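Local atomic coordinates of polysaccharide Lyase Family 6 (Bacteroides cellulosilyticus, PDB entry 6QPS), a protein that probably cleaves mannuronic acid-rich alginate as a calcium-binding polysaccharide lyase of family 6 from a human gut bacterium. Residues 247-253 and 270-276; 255-261 and 277-283; 289-295 and 310-316. One frame throughout, in Å; residues are numbered along the deposited sequence. Where two conformers were deposited one is given.

Contact 1 (247-253 and 270-276). With ACT (acetate ion), chain D.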
loop_
_atom_site.group_PDB
_atom_site.type_symbol
_atom_site.label_atom_id
_atom_site.label_comp_id
_atom_site.label_asym_id
_atom_site.label_seq_id
_atom_site.Cartn_x
_atom_site.Cartn_y
_atom_site.Cartn_z
ATOM N N SER A 247 2.622 1.772 -4.563
ATOM C CA SER A 247 3.056 2.804 -5.506
ATOM C C SER A 247 2.350 4.114 -5.144
ATOM O O SER A 247 1.156 4.298 -5.407
ATOM C CB SER A 247 2.715 2.330 -6.905
ATOM O OG SER A 247 3.139 3.204 -7.915
ATOM N N VAL A 248 3.076 5.001 -4.466
ATOM C CA VAL A 248 2.542 6.303 -4.067
ATOM C C VAL A 248 2.699 7.255 -5.251
ATOM O O VAL A 248 3.822 7.472 -5.721
ATOM C CB VAL A 248 3.262 6.849 -2.817
ATOM C CG1 VAL A 248 2.601 8.170 -2.397
ATOM C CG2 VAL A 248 3.254 5.843 -1.647
ATOM N N LYS A 249 1.578 7.783 -5.755
ATOM C CA LYS A 249 1.550 8.635 -6.939
ATOM C C LYS A 249 0.671 9.870 -6.703
ATOM O O LYS A 249 -0.175 10.225 -7.532
ATOM C CB LYS A 249 1.079 7.839 -8.168
ATOM C CG LYS A 249 2.094 6.782 -8.634
ATOM C CD LYS A 249 1.605 6.032 -9.873
ATOM C CE LYS A 249 2.750 5.343 -10.596
ATOM N NZ LYS A 249 2.295 4.566 -11.791
ATOM N N SER A 250 0.869 10.539 -5.560
ATOM C CA SER A 250 0.126 11.742 -5.181
ATOM C C SER A 250 0.806 12.317 -3.935
ATOM O O SER A 250 1.833 11.798 -3.480
ATOM C CB SER A 250 -1.365 11.466 -4.989
ATOM O OG SER A 250 -1.553 10.469 -3.993
ATOM N N CYS A 251 0.268 13.430 -3.424
ATOM C CA CYS A 251 0.954 14.235 -2.421
ATOM C C CYS A 251 0.369 14.117 -1.018
ATOM O O CYS A 251 -0.838 13.916 -0.830
ATOM C CB CYS A 251 0.964 15.721 -2.829
ATOM S SG CYS A 251 1.687 16.122 -4.436
ATOM N N HIS A 252 1.247 14.291 -0.024
ATOM C CA HIS A 252 0.857 14.467 1.378
ATOM C C HIS A 252 0.208 13.224 1.992
ATOM O O HIS A 252 -0.566 13.335 2.944
ATOM C CB HIS A 252 -0.027 15.699 1.592
ATOM C CG HIS A 252 0.574 16.991 1.157
ATOM N ND1 HIS A 252 1.553 17.636 1.887
ATOM C CD2 HIS A 252 0.310 17.788 0.093
ATOM C CE1 HIS A 252 1.854 18.778 1.290
ATOM N NE2 HIS A 252 1.116 18.896 0.203
ATOM N N ASN A 253 0.532 12.032 1.493
ATOM C CA ASN A 253 0.048 10.799 2.091
ATOM C C ASN A 253 0.905 10.434 3.302
ATOM O O ASN A 253 2.040 10.895 3.459
ATOM C CB ASN A 253 0.081 9.682 1.044
ATOM C CG ASN A 253 -0.760 10.047 -0.172
ATOM O OD1 ASN A 253 -1.990 10.126 -0.077
ATOM N ND2 ASN A 253 -0.121 10.273 -1.311
ATOM N N ARG A 270 6.718 7.105 -5.910
ATOM C CA ARG A 270 6.924 7.093 -7.362
ATOM C C ARG A 270 6.640 8.440 -8.013
ATOM O O ARG A 270 7.447 8.923 -8.824
ATOM C CB ARG A 270 6.096 5.974 -8.013
ATOM C CG ARG A 270 6.238 5.930 -9.531
ATOM C CD ARG A 270 7.681 5.654 -9.994
ATOM N NE ARG A 270 7.794 5.761 -11.445
ATOM C CZ ARG A 270 8.078 6.877 -12.103
ATOM N NH1 ARG A 270 8.341 7.995 -11.431
ATOM N NH2 ARG A 270 8.124 6.883 -13.430
ATOM N N HIS A 271 5.487 9.027 -7.697
ATOM C CA HIS A 271 5.148 10.363 -8.169
ATOM C C HIS A 271 4.520 11.126 -6.997
ATOM O O HIS A 271 4.012 10.520 -6.051
ATOM C CB HIS A 271 4.105 10.364 -9.301
ATOM C CG HIS A 271 4.451 9.601 -10.545
ATOM N ND1 HIS A 271 5.602 9.798 -11.284
ATOM C CD2 HIS A 271 3.697 8.728 -11.260
ATOM C CE1 HIS A 271 5.563 9.034 -12.367
ATOM N NE2 HIS A 271 4.410 8.388 -12.383
ATOM N N GLY A 272 4.528 12.454 -7.077
ATOM C CA GLY A 272 4.023 13.299 -6.008
ATOM C C GLY A 272 4.997 13.530 -4.856
ATOM O O GLY A 272 6.048 12.889 -4.726
ATOM N N HIS A 273 4.630 14.487 -3.999
ATOM C CA HIS A 273 5.555 15.160 -3.083
ATOM C C HIS A 273 5.023 15.141 -1.654
ATOM O O HIS A 273 3.821 14.979 -1.401
ATOM C CB HIS A 273 5.814 16.620 -3.538
ATOM C CG HIS A 273 5.998 16.731 -5.018
ATOM N ND1 HIS A 273 7.108 16.232 -5.676
ATOM C CD2 HIS A 273 5.161 17.198 -5.973
ATOM C CE1 HIS A 273 6.957 16.442 -6.976
ATOM N NE2 HIS A 273 5.767 16.985 -7.182
ATOM N N TYR A 274 5.950 15.324 -0.716
ATOM C CA TYR A 274 5.632 15.576 0.692
ATOM C C TYR A 274 4.954 14.399 1.389
ATOM O O TYR A 274 4.098 14.574 2.269
ATOM C CB TYR A 274 4.792 16.845 0.847
ATOM C CG TYR A 274 5.311 18.097 0.181
ATOM C CD1 TYR A 274 6.476 18.713 0.625
ATOM C CD2 TYR A 274 4.630 18.687 -0.873
ATOM C CE1 TYR A 274 6.931 19.881 0.054
ATOM C CE2 TYR A 274 5.078 19.862 -1.439
ATOM C CZ TYR A 274 6.258 20.433 -1.013
ATOM O OH TYR A 274 6.698 21.607 -1.592
ATOM N N ASN A 275 5.339 13.178 1.031
ATOM C CA ASN A 275 4.832 11.984 1.689
ATOM C C ASN A 275 5.594 11.723 2.976
ATOM O O ASN A 275 6.793 11.986 3.068
ATOM C CB ASN A 275 4.884 10.817 0.709
ATOM C CG ASN A 275 3.897 11.027 -0.444
ATOM O OD1 ASN A 275 2.678 11.154 -0.219
ATOM N ND2 ASN A 275 4.397 11.150 -1.669
ATOM N N VAL A 276 4.869 11.276 4.001
ATOM C CA VAL A 276 5.393 11.080 5.348
ATOM C C VAL A 276 5.426 9.577 5.621
ATOM O O VAL A 276 4.379 8.916 5.599
ATOM C CB VAL A 276 4.561 11.866 6.375
ATOM C CG1 VAL A 276 5.054 11.590 7.794
ATOM C CG2 VAL A 276 4.584 13.388 6.078
HETATM C C ACT D . -0.243 5.895 -14.114
HETATM O O ACT D . 0.253 6.122 -13.016
HETATM O OXT ACT D . -0.511 6.699 -15.041
HETATM C CH3 ACT D . -0.515 4.427 -14.427
HETATM O O HOH W 1 4.012 5.965 -13.857
HETATM O O HOH W 2 3.209 16.574 4.124
#
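Asn253 and Asn275 run alongside one another with their amide planes only 7° apart: two asparagines at equivalent places in successive turns of the chain. Asn275 works with both ends. Its OD1 takes the backbone N of Asn253 at 2.9 Å and the ND2 of Asn253 at 3.1 Å, each donor somewhat tilted from the carbonyl plane. Its ND2 reaches back to Ser250 O at 3.2 Å, which lies in the amide plane, so the rotation of the amide is fixed from two sides. CG stands beside the backbone N (chi1 -67°), which brings the amide up to the neighbouring turn, between Asn253 and Ser250. An asparagine suits this place because it offers an acceptor and a donor to buried backbone groups. Asn253 is held in turn by Thr229, which donates its N to OD1.

The partly exposed His252 and Tyr274 have rings within 13° of parallel but displaced, centroids 5.0 Å from each other, with hardly any overlap; the Tyr274 hydroxyl goes on to Arg324. Further back, the extended Lys249 chain runs beside His271, its CE 3.6 Å from His271 CD2, and its NZ donates to an acetate, probably from the crystallisation liquor. Gly272 has backbone angles unfavourable for a side chain, and a CB there would collide with Ser250 O.

The contact sets the ends of strands 244-249 and 266-271, and the bends after them, one against the other. Strand 215-218 flanks the first strand, strand 291-295 lies beside the second, and Ser247 hydrogen-bonds the calcium ligand Glu244.

Contact 2 (255-261 and 277-283)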
loop_
_atom_site.group_PDB
_atom_site.type_symbol
_atom_site.label_atom_id
_atom_site.label_comp_id
_atom_site.label_asym_id
_atom_site.label_seq_id
_atom_site.Cartn_x
_atom_site.Cartn_y
_atom_site.Cartn_z
ATOM N N LEU A 255 2.223 7.015 5.466
ATOM C CA LEU A 255 2.388 5.559 5.468
ATOM C C LEU A 255 3.136 5.220 6.754
ATOM O O LEU A 255 4.326 5.545 6.889
ATOM C CB LEU A 255 3.124 5.092 4.207
ATOM C CG LEU A 255 2.338 5.397 2.915
ATOM C CD1 LEU A 255 2.805 6.701 2.270
ATOM C CD2 LEU A 255 2.373 4.252 1.919
ATOM N N ARG A 256 2.433 4.601 7.716
ATOM C CA ARG A 256 2.915 4.487 9.090
ATOM C C ARG A 256 2.697 3.088 9.663
ATOM O O ARG A 256 1.593 2.542 9.597
ATOM C CB ARG A 256 2.215 5.536 9.979
ATOM C CG ARG A 256 2.524 5.432 11.446
ATOM C CD ARG A 256 1.658 6.366 12.291
ATOM N NE ARG A 256 1.904 7.782 11.995
ATOM C CZ ARG A 256 0.972 8.657 11.641
ATOM N NH1 ARG A 256 -0.288 8.281 11.495
ATOM N NH2 ARG A 256 1.327 9.923 11.427
ATOM N N ARG A 257 3.745 2.529 10.264
ATOM C CA ARG A 257 3.630 1.330 11.104
ATOM C C ARG A 257 3.119 0.115 10.326
ATOM O O ARG A 257 2.473 -0.782 10.886
ATOM C CB ARG A 257 2.790 1.568 12.366
ATOM C CG ARG A 257 3.468 2.412 13.439
ATOM C CD ARG A 257 2.476 2.856 14.520
ATOM N NE ARG A 257 1.745 1.720 15.086
ATOM C CZ ARG A 257 1.938 1.219 16.292
ATOM N NH1 ARG A 257 2.869 1.705 17.104
ATOM N NH2 ARG A 257 1.206 0.187 16.685
ATOM N N ASN A 258 3.445 0.031 9.039
ATOM C CA ASN A 258 3.116 -1.145 8.236
ATOM C C ASN A 258 4.263 -2.141 8.329
ATOM O O ASN A 258 5.404 -1.759 8.591
ATOM C CB ASN A 258 2.853 -0.769 6.777
ATOM C CG ASN A 258 1.734 0.215 6.645
ATOM O OD1 ASN A 258 0.546 -0.114 6.810
ATOM N ND2 ASN A 258 2.098 1.470 6.404
ATOM N N LEU A 259 3.946 -3.430 8.137
ATOM C CA LEU A 259 4.924 -4.519 8.141
ATOM C C LEU A 259 4.951 -5.140 6.753
ATOM O O LEU A 259 3.902 -5.550 6.246
ATOM C CB LEU A 259 4.561 -5.603 9.166
ATOM C CG LEU A 259 5.442 -6.861 9.154
ATOM C CD1 LEU A 259 6.855 -6.573 9.578
ATOM C CD2 LEU A 259 4.788 -7.910 10.055
ATOM N N PHE A 260 6.151 -5.214 6.149
ATOM C CA PHE A 260 6.366 -5.792 4.815
ATOM C C PHE A 260 7.199 -7.058 4.989
ATOM O O PHE A 260 8.398 -6.980 5.256
ATOM C CB PHE A 260 7.055 -4.788 3.897
ATOM C CG PHE A 260 6.283 -3.495 3.739
ATOM C CD1 PHE A 260 6.467 -2.439 4.623
ATOM C CD2 PHE A 260 5.322 -3.347 2.746
ATOM C CE1 PHE A 260 5.744 -1.251 4.489
ATOM C CE2 PHE A 260 4.610 -2.162 2.617
ATOM C CZ PHE A 260 4.821 -1.126 3.497
ATOM N N TYR A 261 6.551 -8.221 4.877
ATOM C CA TYR A 261 7.144 -9.504 5.244
ATOM C C TYR A 261 7.274 -10.394 4.020
ATOM O O TYR A 261 6.265 -10.749 3.394
ATOM C CB TYR A 261 6.256 -10.189 6.287
ATOM C CG TYR A 261 6.700 -11.554 6.795
ATOM C CD1 TYR A 261 6.356 -12.728 6.112
ATOM C CD2 TYR A 261 7.436 -11.675 7.968
ATOM C CE1 TYR A 261 6.731 -13.966 6.590
ATOM C CE2 TYR A 261 7.823 -12.913 8.451
ATOM C CZ TYR A 261 7.488 -14.060 7.745
ATOM O OH TYR A 261 7.839 -15.316 8.201
ATOM N N ILE A 277 6.628 9.047 5.866
ATOM C CA ILE A 277 6.900 7.608 5.929
ATOM C C ILE A 277 7.488 7.336 7.311
ATOM O O ILE A 277 8.683 7.573 7.536
ATOM C CB ILE A 277 7.877 7.190 4.821
ATOM C CG1 ILE A 277 7.499 7.779 3.443
ATOM C CG2 ILE A 277 7.966 5.698 4.741
ATOM C CD1 ILE A 277 6.168 7.344 2.898
ATOM N N GLU A 278 6.675 6.811 8.233
ATOM C CA GLU A 278 7.035 6.715 9.649
ATOM C C GLU A 278 6.902 5.294 10.182
ATOM O O GLU A 278 5.829 4.693 10.126
ATOM C CB GLU A 278 6.122 7.630 10.504
ATOM C CG GLU A 278 6.367 9.127 10.330
ATOM C CD GLU A 278 5.287 9.988 10.962
ATOM O OE1 GLU A 278 4.127 9.535 11.068
ATOM O OE2 GLU A 278 5.579 11.157 11.337
ATOM N N SER A 279 7.975 4.789 10.756
ATOM C CA SER A 279 7.932 3.624 11.645
ATOM C C SER A 279 7.450 2.357 10.962
ATOM O O SER A 279 6.867 1.492 11.617
ATOM C CB SER A 279 7.105 3.878 12.912
ATOM O OG SER A 279 7.544 5.047 13.611
ATOM N N ASN A 280 7.705 2.219 9.661
ATOM C CA ASN A 280 7.426 0.965 8.965
ATOM C C ASN A 280 8.553 -0.030 9.211
ATOM O O ASN A 280 9.667 0.350 9.571
ATOM C CB ASN A 280 7.261 1.222 7.465
ATOM C CG ASN A 280 6.105 2.172 7.172
ATOM O OD1 ASN A 280 4.942 1.784 7.167
ATOM N ND2 ASN A 280 6.416 3.444 6.979
ATOM N N THR A 281 8.255 -1.322 8.994
ATOM C CA THR A 281 9.186 -2.412 9.247
ATOM C C THR A 281 9.170 -3.366 8.058
ATOM O O THR A 281 8.097 -3.743 7.571
ATOM C CB THR A 281 8.778 -3.151 10.529
ATOM O OG1 THR A 281 8.635 -2.219 11.611
ATOM C CG2 THR A 281 9.826 -4.203 10.928
ATOM N N PHE A 282 10.365 -3.756 7.615
ATOM C CA PHE A 282 10.536 -4.646 6.469
ATOM C C PHE A 282 11.368 -5.837 6.920
ATOM O O PHE A 282 12.497 -5.668 7.386
ATOM C CB PHE A 282 11.219 -3.955 5.282
ATOM C CG PHE A 282 10.534 -2.699 4.773
ATOM C CD1 PHE A 282 10.568 -1.518 5.500
ATOM C CD2 PHE A 282 9.957 -2.688 3.511
ATOM C CE1 PHE A 282 9.987 -0.356 4.999
ATOM C CE2 PHE A 282 9.365 -1.543 3.006
ATOM C CZ PHE A 282 9.382 -0.373 3.753
ATOM N N ILE A 283 10.813 -7.047 6.777
ATOM C CA ILE A 283 11.483 -8.297 7.152
ATOM C C ILE A 283 11.601 -9.136 5.878
ATOM O O ILE A 283 10.654 -9.823 5.495
ATOM C CB ILE A 283 10.705 -9.041 8.245
ATOM C CG1 ILE A 283 10.499 -8.150 9.484
ATOM C CG2 ILE A 283 11.387 -10.381 8.602
ATOM C CD1 ILE A 283 11.740 -7.811 10.275
HETATM O O HOH W 3 5.937 -1.912 11.583
#
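With CG beside the backbone N in both Phe260 (chi1 -58°) and Phe282, the two rings leave their strands in the same direction and meet as an offset stack. Their centroids are 4.5 Å apart and the planes 16° from parallel; Phe260 CD1 sits over one face of Phe282, toward its rim. Flat, apolar rings suit this buried place, where rings on successive turns can lie flat on one another in the interior, and Phe236 stacks on Phe260 to extend the pile. Leu255 and Ile277 are neighbours on the same side of the strands.

Where the chain bends between the strand pieces, Asn258 and Asn280 run alongside each other with their amides almost in one plane. Asn280 OD1 accepts from both the N and the ND2 of Asn258, each at 3.0 Å, while Asn280 ND2 donates to Leu255 O at 3.0 Å, coming from above that carbonyl's plane. This double use of one amide gives Asn258 N an acceptor and Leu255 O a second donor, besides Glu278 N. Asn258 OD1 passes the pattern on to Asn234 N, and Asn305 receives the N of Asn280.

On the face opposite the phenylalanines, Arg256 and Glu278, both partly exposed, meet side-on: Arg256 NE and NH2 both donate to Glu278 OE1, NH2 at 2.8 Å, with the guanidinium and carboxylate planes 41° apart. A bend at chi3 turns the guanidinium to its partner, and NH1 forms a second salt bridge with Glu232.

Parallel in-register strands, like residues piled upon like, and asparagines stacked at the same bend of successive turns are characteristic of the right-handed parallel beta-helix, the fold of PL6 lyases; these are an aromatic stack and an asparagine stack within it.

Contact 3 (289-295 and 310-316)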
loop_
_atom_site.group_PDB
_atom_site.type_symbol
_atom_site.label_atom_id
_atom_site.label_comp_id
_atom_site.label_asym_id
_atom_site.label_seq_id
_atom_site.Cartn_x
_atom_site.Cartn_y
_atom_site.Cartn_z
ATOM N N GLY A 289 14.071 -10.182 -4.740
ATOM C CA GLY A 289 13.248 -9.020 -5.047
ATOM C C GLY A 289 12.774 -8.190 -3.861
ATOM O O GLY A 289 12.160 -7.131 -4.076
ATOM N N THR A 290 13.018 -8.624 -2.625
ATOM C CA THR A 290 12.600 -7.855 -1.456
ATOM C C THR A 290 13.308 -6.501 -1.443
ATOM O O THR A 290 14.490 -6.389 -1.823
ATOM C CB THR A 290 12.880 -8.624 -0.147
ATOM O OG1 THR A 290 14.247 -9.053 -0.093
ATOM C CG2 THR A 290 11.939 -9.846 -0.010
ATOM N N ALA A 291 12.580 -5.461 -1.027
ATOM C CA ALA A 291 13.122 -4.108 -1.055
ATOM C C ALA A 291 12.545 -3.279 0.084
ATOM O O ALA A 291 11.527 -3.623 0.692
ATOM C CB ALA A 291 12.840 -3.430 -2.401
ATOM N N GLY A 292 13.195 -2.139 0.330
ATOM C CA GLY A 292 12.755 -1.175 1.329
ATOM C C GLY A 292 12.067 0.033 0.704
ATOM O O GLY A 292 10.967 -0.120 0.147
ATOM N N ILE A 293 12.695 1.216 0.738
ATOM C CA ILE A 293 12.049 2.487 0.390
ATOM C C ILE A 293 12.758 3.084 -0.809
ATOM O O ILE A 293 13.985 3.229 -0.805
ATOM C CB ILE A 293 12.041 3.472 1.576
ATOM C CG1 ILE A 293 11.219 2.896 2.717
ATOM C CG2 ILE A 293 11.474 4.823 1.161
ATOM C CD1 ILE A 293 11.377 3.601 4.072
ATOM N N ARG A 294 11.990 3.419 -1.840
ATOM C CA ARG A 294 12.506 4.058 -3.049
ATOM C C ARG A 294 12.023 5.501 -3.110
ATOM O O ARG A 294 10.808 5.755 -3.052
ATOM C CB ARG A 294 12.066 3.293 -4.301
ATOM C CG ARG A 294 12.592 3.808 -5.624
ATOM C CD ARG A 294 12.893 2.669 -6.595
ATOM N NE ARG A 294 11.753 1.837 -6.955
ATOM C CZ ARG A 294 11.039 1.975 -8.076
ATOM N NH1 ARG A 294 11.326 2.936 -8.935
ATOM N NH2 ARG A 294 10.039 1.138 -8.344
ATOM N N ILE A 295 12.967 6.436 -3.248
ATOM C CA ILE A 295 12.712 7.878 -3.200
ATOM C C ILE A 295 12.959 8.518 -4.571
ATOM O O ILE A 295 14.082 8.467 -5.098
ATOM C CB ILE A 295 13.584 8.546 -2.126
ATOM C CG1 ILE A 295 13.278 7.985 -0.744
ATOM C CG2 ILE A 295 13.411 10.066 -2.192
ATOM C CD1 ILE A 295 11.860 8.232 -0.267
ATOM N N VAL A 310 16.684 -7.241 3.109
ATOM C CA VAL A 310 16.085 -7.098 1.778
ATOM C C VAL A 310 17.205 -7.138 0.746
ATOM O O VAL A 310 18.297 -6.619 0.988
ATOM C CB VAL A 310 15.219 -5.831 1.627
ATOM C CG1 VAL A 310 14.052 -5.887 2.608
ATOM C CG2 VAL A 310 16.015 -4.549 1.828
ATOM N N ARG A 311 16.939 -7.731 -0.417
ATOM C CA ARG A 311 18.018 -8.038 -1.347
ATOM C C ARG A 311 18.117 -7.135 -2.568
ATOM O O ARG A 311 19.186 -7.105 -3.194
ATOM C CB ARG A 311 17.943 -9.503 -1.784
ATOM C CG ARG A 311 18.326 -10.445 -0.645
ATOM C CD ARG A 311 19.843 -10.622 -0.464
ATOM N NE ARG A 311 20.579 -9.371 -0.270
ATOM C CZ ARG A 311 20.647 -8.688 0.874
ATOM N NH1 ARG A 311 20.028 -9.105 1.967
ATOM N NH2 ARG A 311 21.336 -7.561 0.927
ATOM N N SER A 312 17.070 -6.388 -2.912
ATOM C CA SER A 312 17.150 -5.488 -4.057
ATOM C C SER A 312 17.772 -4.141 -3.709
ATOM O O SER A 312 18.760 -3.733 -4.327
ATOM C CB SER A 312 15.766 -5.313 -4.683
ATOM O OG SER A 312 15.799 -4.356 -5.730
ATOM N N PHE A 313 17.169 -3.409 -2.785
ATOM C CA PHE A 313 17.730 -2.173 -2.238
ATOM C C PHE A 313 17.087 -1.985 -0.870
ATOM O O PHE A 313 15.933 -2.371 -0.667
ATOM C CB PHE A 313 17.516 -0.904 -3.108
ATOM C CG PHE A 313 16.079 -0.628 -3.411
ATOM C CD1 PHE A 313 15.280 0.066 -2.534
ATOM C CD2 PHE A 313 15.510 -1.100 -4.586
ATOM C CE1 PHE A 313 13.953 0.250 -2.815
ATOM C CE2 PHE A 313 14.186 -0.893 -4.864
ATOM C CZ PHE A 313 13.408 -0.236 -3.967
ATOM N N GLY A 314 17.819 -1.370 0.054
ATOM C CA GLY A 314 17.258 -0.961 1.335
ATOM C C GLY A 314 16.685 0.440 1.232
ATOM O O GLY A 314 15.529 0.689 1.593
ATOM N N LEU A 315 17.498 1.360 0.715
ATOM C CA LEU A 315 17.100 2.722 0.367
ATOM C C LEU A 315 17.639 3.003 -1.023
ATOM O O LEU A 315 18.824 2.780 -1.273
ATOM C CB LEU A 315 17.711 3.754 1.323
ATOM C CG LEU A 315 17.392 5.208 0.959
ATOM C CD1 LEU A 315 15.944 5.589 1.171
ATOM C CD2 LEU A 315 18.328 6.130 1.765
ATOM N N LEU A 316 16.802 3.524 -1.915
ATOM C CA LEU A 316 17.245 3.992 -3.221
ATOM C C LEU A 316 16.821 5.445 -3.385
ATOM O O LEU A 316 15.641 5.765 -3.197
ATOM C CB LEU A 316 16.664 3.116 -4.332
ATOM C CG LEU A 316 17.255 3.296 -5.735
ATOM C CD1 LEU A 316 17.116 2.004 -6.550
ATOM C CD2 LEU A 316 16.614 4.467 -6.466
#
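This is a parallel strand pairing between successive turns of the beta-helix, joining strand 291-295 to strand 313-318, with an aromatic ring packed across it. Backbone hydrogen bonds carry the pairing: Ile293 N meets Gly314 O, Leu316 N meets Ile293 O at 3.0 Å, and Ile295 N meets Leu316 O at 2.8 Å. At the entry, Thr290 receives the chain of the next turn: its O takes Ser312 N at 2.8 Å, and its OG1 takes Arg311 N at 3.0 Å while also bonding Leu287 O. A threonine suits this spot because its hydroxyl can serve two backbone groups at once.

The side chain at the centre is Phe313. Its CG takes the crowded position between backbone N and carbonyl carbon (chi1 56°), which swings the ring against the neighbouring strand. Ala291 CB lies over one face, 3.8 Å from the ring centroid, in a CH-pi contact; the small alanine lets the ring come up close to the strand. Leu316 CB covers the opposite face. The Arg294 chain passes the ring near its CZ, Arg294 CB 3.8 Å from Phe313 CZ, with the guanidinium plane 80° from that of the ring. Replacing Phe313 by an alanine would probably leave Ala291 CB and the aliphatic part of Arg294 without their partner and open a gap between them. Gly292 fits because a CB there would strike Gly314 O.

Strand 266-271 pairs with 291-295 on its other side, and strand 357-361 packs on Leu315 and Leu316. Ile293 and Ile295 lean on strand 301-308, whereas Arg294 extends toward Asn243, near the calcium ligand Glu244.

How the contacts relate
All three contacts are largely buried pairings between successive turns of one beta-helix. Contacts 1 and 2 join the same two turns, with a probable hydrogen bond from Leu255 N to Val276 O between them. Contact 3 joins the next two turns; its strand 291-295 lies beside strand 266-271 of contact 1, and Phe282 of contact 2 packs against its backbone. The phenylalanine pair of contact 2 is buried, its salt bridge partly exposed, like Lys249, His252 and Tyr274 in contact 1; Ser312 is exposed in contact 3. Asparagine amides mark the bends of contacts 1 and 2, whereas in contact 3 a threonine hydroxyl and a single phenylalanine ring do the side-chain work. Contacts 1 and 3 come nearest the calcium site, through Ser247 and Arg294.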